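PDB 2WQK: 5'-nucleotidase SurE from Aquifex aeolicus, which probably catalyses the metal-dependent hydrolysis of nucleoside 5'-monophosphates to nucleosides and phosphate. Local coordinates for residues 16-21 against 59-64; 52-57 against 73-78; 107-112 against 159-164. One frame throughout, in Å; residues are numbered along the deposited sequence. Where two conformers were deposited one is given.

Contact 1: 16-21 against 59-64; sequences GINALR and TDFYTV
The guanidinium group of R21 turns one face to the ring edge of F61, with CD1 standing 3.5 Å above the guanidinium plane and over its centre. The two planes are 86° apart, and R21 NE lies near the plane of the ring, 3.6 Å from F61 CD1. N18 meets the same rim farther along, its OD1 3.8 Å from F61 CE1, with the amide only 16° from the ring plane. Hydrogen bonds from N18 ND2 to the carbonyls of S14 and Y12 fix that amide. The R21 chain runs straight out from the helix, CG anti to the backbone N (chi1 177°) and extended as far as NE, which brings the charged head up to the ring edge, within water reach of the T59 and D60 carbonyls. Two waters finish the reach: one accepts from R21 NE at 2.7 Å and donates to D60 O, while the other donates to T59 O at 2.6 Å and takes a weak bond from R21 NH2. The D60 carboxylate forms a salt bridge with R29 instead. Helix 15-24 packs on the sheet, I17 and R21 touching strands 3-7 and 29-35, and F61 meets the helix from strand 61-64.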
loop_
_atom_site.group_PDB
_atom_site.type_symbol
_atom_site.label_atom_id
_atom_site.label_comp_id
_atom_site.label_asym_id
_atom_site.label_seq_id
_atom_site.Cartn_x
_atom_site.Cartn_y
_atom_site.Cartn_z
ATOM N N GLY A 16 -4.948 -22.621 -5.056
ATOM C CA GLY A 16 -5.477 -23.212 -3.839
ATOM C C GLY A 16 -6.996 -23.115 -3.759
ATOM O O GLY A 16 -7.640 -24.064 -3.342
ATOM N N ILE A 17 -7.554 -21.954 -4.078
ATOM C CA ILE A 17 -9.009 -21.771 -3.989
ATOM C C ILE A 17 -9.675 -22.579 -5.105
ATOM O O ILE A 17 -10.721 -23.179 -4.908
ATOM C CB ILE A 17 -9.467 -20.289 -3.983
ATOM C CG1 ILE A 17 -10.890 -20.197 -3.489
ATOM C CG2 ILE A 17 -9.209 -19.562 -5.290
ATOM C CD1 ILE A 17 -11.458 -18.828 -3.384
ATOM N N ASN A 18 -9.033 -22.594 -6.263
ATOM C CA ASN A 18 -9.647 -23.315 -7.398
ATOM C C ASN A 18 -9.605 -24.831 -7.182
ATOM O O ASN A 18 -10.588 -25.529 -7.486
ATOM C CB ASN A 18 -9.036 -22.862 -8.683
ATOM C CG ASN A 18 -9.560 -21.516 -9.093
ATOM O OD1 ASN A 18 -10.702 -21.412 -9.593
ATOM N ND2 ASN A 18 -8.775 -20.440 -8.812
ATOM N N ALA A 19 -8.495 -25.339 -6.637
ATOM C CA ALA A 19 -8.420 -26.774 -6.316
ATOM C C ALA A 19 -9.517 -27.168 -5.335
ATOM O O ALA A 19 -10.164 -28.219 -5.469
ATOM C CB ALA A 19 -7.040 -27.191 -5.763
ATOM N N LEU A 20 -9.702 -26.343 -4.307
ATOM C CA LEU A 20 -10.683 -26.662 -3.291
ATOM C C LEU A 20 -12.094 -26.589 -3.893
ATOM O O LEU A 20 -12.932 -27.452 -3.614
ATOM C CB LEU A 20 -10.515 -25.728 -2.088
ATOM C CG LEU A 20 -11.378 -26.003 -0.871
ATOM C CD1 LEU A 20 -11.292 -27.459 -0.386
ATOM C CD2 LEU A 20 -11.015 -24.980 0.230
ATOM N N ARG A 21 -12.355 -25.549 -4.692
ATOM C CA ARG A 21 -13.654 -25.373 -5.341
ATOM C C ARG A 21 -13.999 -26.632 -6.144
ATOM O O ARG A 21 -15.092 -27.178 -6.042
ATOM C CB ARG A 21 -13.642 -24.180 -6.268
ATOM C CG ARG A 21 -14.933 -24.006 -7.019
ATOM C CD ARG A 21 -14.775 -22.948 -8.045
ATOM N NE ARG A 21 -16.031 -22.800 -8.753
ATOM C CZ ARG A 21 -16.154 -22.812 -10.069
ATOM N NH1 ARG A 21 -15.098 -22.894 -10.886
ATOM N NH2 ARG A 21 -17.356 -22.667 -10.569
ATOM N N THR A 59 -20.969 -18.353 -13.070
ATOM C CA THR A 59 -22.037 -18.758 -12.178
ATOM C C THR A 59 -21.441 -19.085 -10.815
ATOM O O THR A 59 -20.444 -19.798 -10.746
ATOM C CB THR A 59 -22.785 -19.946 -12.753
ATOM O OG1 THR A 59 -23.283 -19.525 -14.017
ATOM C CG2 THR A 59 -23.925 -20.361 -11.901
ATOM N N ASP A 60 -22.024 -18.483 -9.779
ATOM C CA ASP A 60 -21.591 -18.737 -8.401
ATOM C C ASP A 60 -20.096 -18.442 -8.177
ATOM O O ASP A 60 -19.485 -19.091 -7.339
ATOM C CB ASP A 60 -21.863 -20.187 -7.988
ATOM C CG ASP A 60 -23.340 -20.501 -7.903
ATOM O OD1 ASP A 60 -24.110 -19.581 -7.590
ATOM O OD2 ASP A 60 -23.687 -21.692 -8.133
ATOM N N PHE A 61 -19.529 -17.492 -8.915
ATOM C CA PHE A 61 -18.095 -17.204 -8.788
ATOM C C PHE A 61 -17.920 -15.693 -8.948
ATOM O O PHE A 61 -18.083 -15.140 -10.055
ATOM C CB PHE A 61 -17.336 -18.019 -9.830
ATOM C CG PHE A 61 -15.881 -18.151 -9.583
ATOM C CD1 PHE A 61 -15.291 -19.382 -9.386
ATOM C CD2 PHE A 61 -15.074 -17.042 -9.542
ATOM C CE1 PHE A 61 -13.933 -19.499 -9.140
ATOM C CE2 PHE A 61 -13.694 -17.180 -9.345
ATOM C CZ PHE A 61 -13.142 -18.383 -9.135
ATOM N N TYR A 62 -17.592 -15.043 -7.832
ATOM C CA TYR A 62 -17.559 -13.577 -7.767
ATOM C C TYR A 62 -16.238 -13.121 -7.192
ATOM O O TYR A 62 -15.603 -13.833 -6.410
ATOM C CB TYR A 62 -18.634 -13.061 -6.835
ATOM C CG TYR A 62 -20.018 -13.311 -7.359
ATOM C CD1 TYR A 62 -20.705 -12.311 -8.073
ATOM C CD2 TYR A 62 -20.631 -14.537 -7.147
ATOM C CE1 TYR A 62 -21.991 -12.560 -8.571
ATOM C CE2 TYR A 62 -21.902 -14.799 -7.674
ATOM C CZ TYR A 62 -22.576 -13.802 -8.360
ATOM O OH TYR A 62 -23.842 -14.097 -8.855
ATOM N N THR A 63 -15.826 -11.935 -7.607
ATOM C CA THR A 63 -14.679 -11.315 -6.960
ATOM C C THR A 63 -15.061 -9.961 -6.404
ATOM O O THR A 63 -15.848 -9.214 -6.999
ATOM C CB THR A 63 -13.464 -11.166 -7.916
ATOM O OG1 THR A 63 -12.320 -10.681 -7.186
ATOM C CG2 THR A 63 -13.739 -10.271 -9.160
ATOM N N VAL A 64 -14.451 -9.652 -5.252
ATOM C CA VAL A 64 -14.601 -8.355 -4.627
ATOM C C VAL A 64 -13.271 -7.593 -4.853
ATOM O O VAL A 64 -12.189 -8.029 -4.438
ATOM C CB VAL A 64 -14.930 -8.431 -3.100
ATOM C CG1 VAL A 64 -15.124 -7.009 -2.544
ATOM C CG2 VAL A 64 -16.175 -9.271 -2.820
HETATM O O HOH W 1 -18.292 -21.575 -7.784
HETATM O O HOH W 2 -18.878 -21.207 -12.306
#

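Contact 2: 52-57 against 73-78; sequences LKMRKI and VHLGYR
OE1 of E187, a residue of the second subunit, is gripped by H74 ND1 through a hydrogen bond and by R78 NE in a salt bridge, on the same helix segment whose L75 meets L52 and M54 of the strand. H74 NE2 is hydrogen-bonded to OE1 of E114 of its own chain, so both ring nitrogens face carboxylates. Across the contact itself everything is apolar. L75 reaches out between its two partners: its CD1 touches L52 CD1 at 3.9 Å, and its CB lies 4.1 Å from both SD and CE of M54. The methionine leaves the strand with CG anti to the backbone N and then bends at chi3 (49°), which folds the terminal methyl back alongside the base of the leucine. The M54 and L75 side chains run alongside one another with opposite headings, whereas L52 meets the leucine at its branch end. Strand 52-58 is outermost in the sheet of its own chain, but L52 and K53 pair antiparallel with a strand of the second subunit, whose Y201 packs on M54 and V189 on L75. The chemistry implied is an apolar seam between edge strand and helix, with polar links to the second subunit beside it.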
loop_
_atom_site.group_PDB
_atom_site.type_symbol
_atom_site.label_atom_id
_atom_site.label_comp_id
_atom_site.label_asym_id
_atom_site.label_seq_id
_atom_site.Cartn_x
_atom_site.Cartn_y
_atom_site.Cartn_z
ATOM N N LEU A 52 -17.329 -1.129 -2.237
ATOM C CA LEU A 52 -16.641 -2.276 -2.786
ATOM C C LEU A 52 -17.303 -2.705 -4.090
ATOM O O LEU A 52 -18.508 -2.931 -4.117
ATOM C CB LEU A 52 -16.704 -3.426 -1.782
ATOM C CG LEU A 52 -15.913 -3.215 -0.482
ATOM C CD1 LEU A 52 -16.382 -4.225 0.581
ATOM C CD2 LEU A 52 -14.433 -3.282 -0.755
ATOM N N LYS A 53 -16.515 -2.795 -5.148
ATOM C CA LYS A 53 -17.022 -3.345 -6.393
ATOM C C LYS A 53 -17.024 -4.868 -6.272
ATOM O O LYS A 53 -16.069 -5.461 -5.792
ATOM C CB LYS A 53 -16.148 -2.938 -7.557
ATOM C CG LYS A 53 -16.086 -1.435 -7.830
ATOM C CD LYS A 53 -15.433 -1.173 -9.199
ATOM C CE LYS A 53 -13.968 -1.487 -9.232
ATOM N NZ LYS A 53 -13.406 -1.106 -10.556
ATOM N N MET A 54 -18.092 -5.486 -6.757
ATOM C CA MET A 54 -18.122 -6.962 -6.805
ATOM C C MET A 54 -18.569 -7.348 -8.192
ATOM O O MET A 54 -19.597 -6.836 -8.660
ATOM C CB MET A 54 -19.006 -7.558 -5.688
ATOM C CG MET A 54 -19.042 -9.131 -5.661
ATOM S SD MET A 54 -19.846 -9.788 -4.191
ATOM C CE MET A 54 -21.364 -8.876 -4.072
ATOM N N ARG A 55 -17.770 -8.212 -8.821
ATOM C CA ARG A 55 -17.916 -8.586 -10.233
ATOM C C ARG A 55 -18.166 -10.082 -10.351
ATOM O O ARG A 55 -17.473 -10.881 -9.711
ATOM C CB ARG A 55 -16.607 -8.294 -10.968
ATOM C CG ARG A 55 -16.306 -6.822 -11.142
ATOM C CD ARG A 55 -17.144 -6.238 -12.263
ATOM N NE ARG A 55 -16.919 -4.808 -12.435
ATOM C CZ ARG A 55 -17.419 -3.866 -11.645
ATOM N NH1 ARG A 55 -18.179 -4.173 -10.598
ATOM N NH2 ARG A 55 -17.141 -2.610 -11.909
ATOM N N LYS A 56 -19.110 -10.456 -11.216
ATOM C CA LYS A 56 -19.391 -11.859 -11.482
ATOM C C LYS A 56 -18.398 -12.381 -12.527
ATOM O O LYS A 56 -18.312 -11.827 -13.661
ATOM C CB LYS A 56 -20.843 -12.010 -11.964
ATOM C CG LYS A 56 -21.216 -13.434 -12.211
ATOM C CD LYS A 56 -22.683 -13.530 -12.635
ATOM C CE LYS A 56 -23.099 -14.978 -12.912
ATOM N NZ LYS A 56 -24.465 -15.039 -13.482
ATOM N N ILE A 57 -17.648 -13.412 -12.169
ATOM C CA ILE A 57 -16.712 -14.051 -13.081
ATOM C C ILE A 57 -17.443 -15.177 -13.842
ATOM O O ILE A 57 -17.260 -15.359 -15.069
ATOM C CB ILE A 57 -15.503 -14.614 -12.356
ATOM C CG1 ILE A 57 -14.694 -13.474 -11.672
ATOM C CG2 ILE A 57 -14.604 -15.437 -13.306
ATOM C CD1 ILE A 57 -13.716 -14.015 -10.767
ATOM N N VAL A 73 -16.782 -12.633 2.861
ATOM C CA VAL A 73 -17.737 -13.416 3.635
ATOM C C VAL A 73 -19.033 -12.640 3.845
ATOM O O VAL A 73 -20.131 -13.159 3.645
ATOM C CB VAL A 73 -17.164 -13.905 4.988
ATOM C CG1 VAL A 73 -18.242 -14.533 5.885
ATOM C CG2 VAL A 73 -15.925 -14.800 4.766
ATOM N N HIS A 74 -18.887 -11.372 4.225
ATOM C CA HIS A 74 -20.059 -10.580 4.511
ATOM C C HIS A 74 -20.890 -10.264 3.258
ATOM O O HIS A 74 -22.161 -10.367 3.300
ATOM C CB HIS A 74 -19.685 -9.316 5.308
ATOM C CG HIS A 74 -19.331 -9.619 6.739
ATOM N ND1 HIS A 74 -20.108 -9.209 7.800
ATOM C CD2 HIS A 74 -18.293 -10.298 7.282
ATOM C CE1 HIS A 74 -19.573 -9.647 8.932
ATOM N NE2 HIS A 74 -18.465 -10.305 8.651
ATOM N N LEU A 75 -20.219 -9.907 2.164
ATOM C CA LEU A 75 -20.956 -9.664 0.901
ATOM C C LEU A 75 -21.506 -10.997 0.365
ATOM O O LEU A 75 -22.601 -11.043 -0.219
ATOM C CB LEU A 75 -20.083 -8.978 -0.149
ATOM C CG LEU A 75 -19.740 -7.503 0.142
ATOM C CD1 LEU A 75 -18.773 -6.965 -0.891
ATOM C CD2 LEU A 75 -21.003 -6.601 0.221
ATOM N N GLY A 76 -20.736 -12.061 0.498
ATOM C CA GLY A 76 -21.234 -13.382 0.064
ATOM C C GLY A 76 -22.520 -13.769 0.765
ATOM O O GLY A 76 -23.503 -14.227 0.154
ATOM N N TYR A 77 -22.545 -13.567 2.074
ATOM C CA TYR A 77 -23.697 -13.957 2.855
ATOM C C TYR A 77 -24.886 -13.022 2.599
ATOM O O TYR A 77 -25.997 -13.476 2.310
ATOM C CB TYR A 77 -23.331 -13.924 4.332
ATOM C CG TYR A 77 -24.484 -14.096 5.284
ATOM C CD1 TYR A 77 -25.306 -15.227 5.234
ATOM C CD2 TYR A 77 -24.746 -13.160 6.265
ATOM C CE1 TYR A 77 -26.315 -15.439 6.125
ATOM C CE2 TYR A 77 -25.786 -13.340 7.151
ATOM C CZ TYR A 77 -26.570 -14.498 7.099
ATOM O OH TYR A 77 -27.599 -14.650 8.010
ATOM N N ARG A 78 -24.659 -11.709 2.693
ATOM C CA ARG A 78 -25.774 -10.767 2.622
ATOM C C ARG A 78 -26.258 -10.526 1.217
ATOM O O ARG A 78 -27.457 -10.346 1.024
ATOM C CB ARG A 78 -25.427 -9.437 3.302
ATOM C CG ARG A 78 -25.159 -9.637 4.744
ATOM C CD ARG A 78 -25.172 -8.350 5.592
ATOM N NE ARG A 78 -24.791 -8.745 6.932
ATOM C CZ ARG A 78 -25.631 -9.126 7.885
ATOM N NH1 ARG A 78 -26.949 -9.128 7.679
ATOM N NH2 ARG A 78 -25.129 -9.488 9.065
#

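Contact 3: 107-112 against 159-164; sequences GTVSGA and YLNVNI. With SO4 (sulfate ion), chain C.
V109 stands between Y159 and N161 and gives one methyl to each. Its CG1 comes in at the edge of the tyrosine ring, in the ring plane, 3.8 Å from CE1. Its CG2 lies against the side-chain oxygen of N161, 3.3 Å from OD1. About one turn on, A112 CB approaches Y159 CD1 at 3.9 Å. The ring reaches these residues because Y159 CG sits between its backbone N and carbonyl carbon (chi1 60°), which brings the ring edge up against the helix. N161 is positioned from the loop before the helix, since its ND2 bonds to N98 O; N163 OD1 takes up the N98 backbone NH. N98 joins two levels, its backbone holding these asparagines of the strand and its side chain a bound anion. L231 of strand 225-232 also packs on V109, Y159 and N161. The helix runs roughly antiparallel to the strand (152°), which puts its N-terminus toward the C-terminal end of the strand, and a sulfate ion, probably from the crystallisation liquor, lies there. G107 N gives it a bond of 2.9 Å to O4, while T108 N and T108 OG1 both hold O3, the hydroxyl at 2.9 Å. S106 OG and N98 ND2 add to the grip. Just inside, G107 O accepts from G111 N and from S110 OG, which arrive on the same face of the carbonyl, and S110 OG is 2.9 Å away. T108 OG1 is also weakly bonded to OD1 of N94, a ligand of the bound sodium ion. Backbone NH groups and hydroxyls at a helix N-terminus suit an anion, and the helix dipole would probably add to the attraction; the site is consistent with a place for the phosphate of the substrate.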
loop_
_atom_site.group_PDB
_atom_site.type_symbol
_atom_site.label_atom_id
_atom_site.label_comp_id
_atom_site.label_asym_id
_atom_site.label_seq_id
_atom_site.Cartn_x
_atom_site.Cartn_y
_atom_site.Cartn_z
ATOM N N GLY A 107 -5.151 -13.706 7.058
ATOM C CA GLY A 107 -6.374 -13.403 6.329
ATOM C C GLY A 107 -7.204 -14.649 6.075
ATOM O O GLY A 107 -8.439 -14.592 6.058
ATOM N N THR A 108 -6.526 -15.765 5.815
ATOM C CA THR A 108 -7.274 -17.003 5.585
ATOM C C THR A 108 -8.064 -17.370 6.840
ATOM O O THR A 108 -9.259 -17.661 6.776
ATOM C CB THR A 108 -6.323 -18.160 5.192
ATOM O OG1 THR A 108 -5.606 -17.772 4.025
ATOM C CG2 THR A 108 -7.108 -19.481 4.931
ATOM N N VAL A 109 -7.402 -17.319 7.987
ATOM C CA VAL A 109 -8.072 -17.653 9.235
ATOM C C VAL A 109 -9.213 -16.654 9.518
ATOM O O VAL A 109 -10.285 -17.029 9.942
ATOM C CB VAL A 109 -7.077 -17.757 10.417
ATOM C CG1 VAL A 109 -7.815 -18.054 11.706
ATOM C CG2 VAL A 109 -6.062 -18.835 10.136
ATOM N N SER A 110 -8.972 -15.375 9.267
ATOM C CA SER A 110 -9.996 -14.370 9.575
ATOM C C SER A 110 -11.269 -14.554 8.729
ATOM O O SER A 110 -12.380 -14.287 9.223
ATOM C CB SER A 110 -9.429 -12.954 9.435
ATOM O OG SER A 110 -9.143 -12.612 8.128
ATOM N N GLY A 111 -11.118 -15.076 7.504
ATOM C CA GLY A 111 -12.323 -15.407 6.709
ATOM C C GLY A 111 -13.191 -16.435 7.433
ATOM O O GLY A 111 -14.422 -16.298 7.514
ATOM N N ALA A 112 -12.566 -17.499 7.943
ATOM C CA ALA A 112 -13.326 -18.516 8.692
ATOM C C ALA A 112 -13.913 -17.910 9.987
ATOM O O ALA A 112 -15.059 -18.152 10.339
ATOM C CB ALA A 112 -12.499 -19.751 8.987
ATOM N N TYR A 159 -14.238 -22.491 15.686
ATOM C CA TYR A 159 -14.061 -22.688 14.232
ATOM C C TYR A 159 -12.748 -23.427 14.051
ATOM O O TYR A 159 -11.928 -23.441 14.965
ATOM C CB TYR A 159 -14.163 -21.395 13.432
ATOM C CG TYR A 159 -13.148 -20.317 13.786
ATOM C CD1 TYR A 159 -12.143 -20.001 12.898
ATOM C CD2 TYR A 159 -13.218 -19.578 14.980
ATOM C CE1 TYR A 159 -11.177 -19.061 13.185
ATOM C CE2 TYR A 159 -12.256 -18.612 15.266
ATOM C CZ TYR A 159 -11.249 -18.356 14.368
ATOM O OH TYR A 159 -10.292 -17.404 14.634
ATOM N N LEU A 160 -12.581 -24.098 12.910
ATOM C CA LEU A 160 -11.428 -24.968 12.726
ATOM C C LEU A 160 -10.342 -24.321 11.870
ATOM O O LEU A 160 -10.619 -23.749 10.837
ATOM C CB LEU A 160 -11.852 -26.302 12.089
ATOM C CG LEU A 160 -12.937 -27.066 12.836
ATOM C CD1 LEU A 160 -13.255 -28.374 12.051
ATOM C CD2 LEU A 160 -12.585 -27.370 14.285
ATOM N N ASN A 161 -9.103 -24.544 12.299
ATOM C CA ASN A 161 -7.920 -24.133 11.587
ATOM C C ASN A 161 -7.119 -25.347 11.138
ATOM O O ASN A 161 -6.660 -26.107 11.970
ATOM C CB ASN A 161 -7.006 -23.227 12.412
ATOM C CG ASN A 161 -5.920 -22.638 11.560
ATOM O OD1 ASN A 161 -6.187 -22.164 10.434
ATOM N ND2 ASN A 161 -4.663 -22.696 12.056
ATOM N N VAL A 162 -7.111 -25.584 9.813
ATOM C CA VAL A 162 -6.538 -26.837 9.266
ATOM C C VAL A 162 -5.305 -26.524 8.453
ATOM O O VAL A 162 -5.341 -25.627 7.597
ATOM C CB VAL A 162 -7.580 -27.570 8.390
ATOM C CG1 VAL A 162 -6.998 -28.887 7.842
ATOM C CG2 VAL A 162 -8.872 -27.829 9.181
ATOM N N ASN A 163 -4.198 -27.235 8.737
ATOM C CA ASN A 163 -2.981 -27.124 7.922
ATOM C C ASN A 163 -2.683 -28.516 7.374
ATOM O O ASN A 163 -2.752 -29.502 8.126
ATOM C CB ASN A 163 -1.790 -26.617 8.741
ATOM C CG ASN A 163 -1.860 -25.111 8.963
ATOM O OD1 ASN A 163 -1.189 -24.343 8.259
ATOM N ND2 ASN A 163 -2.688 -24.682 9.968
ATOM N N ILE A 164 -2.329 -28.558 6.095
ATOM C CA ILE A 164 -2.085 -29.844 5.412
ATOM C C ILE A 164 -0.678 -29.865 4.858
ATOM O O ILE A 164 -0.289 -28.973 4.132
ATOM C CB ILE A 164 -3.072 -30.070 4.248
ATOM C CG1 ILE A 164 -4.531 -29.836 4.664
ATOM C CG2 ILE A 164 -2.870 -31.462 3.614
ATOM C CD1 ILE A 164 -5.021 -28.351 4.423
HETATM S S SO4 C . -2.785 -15.392 4.796
HETATM O O1 SO4 C . -1.476 -15.928 4.424
HETATM O O2 SO4 C . -3.495 -15.047 3.524
HETATM O O3 SO4 C . -3.570 -16.372 5.455
HETATM O O4 SO4 C . -2.665 -14.160 5.640
#

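How the contacts relate
All three contacts dock a helix on the same mixed sheet. Contacts 1 and 2 adjoin, with centres 12 Å apart: their strands 61-64 and 52-58 are antiparallel neighbours, and T63 O lies 2.8 Å from R55 N in a probable hydrogen bond. Contact 3 is centred about 3 Å from the centre of the chain, against 15 and 19 Å for contacts 1 and 2. It still touches contact 2, where V73 CG2 packs 3.5 Å from G111 O. The metal site lies nearest contact 3: the side chain of V109 is about 10 Å from the sodium ion, against about 13 Å for N18 of contact 1. Contacts 2 and 3 both touch the second subunit, contact 2 more extensively and away from the metal site.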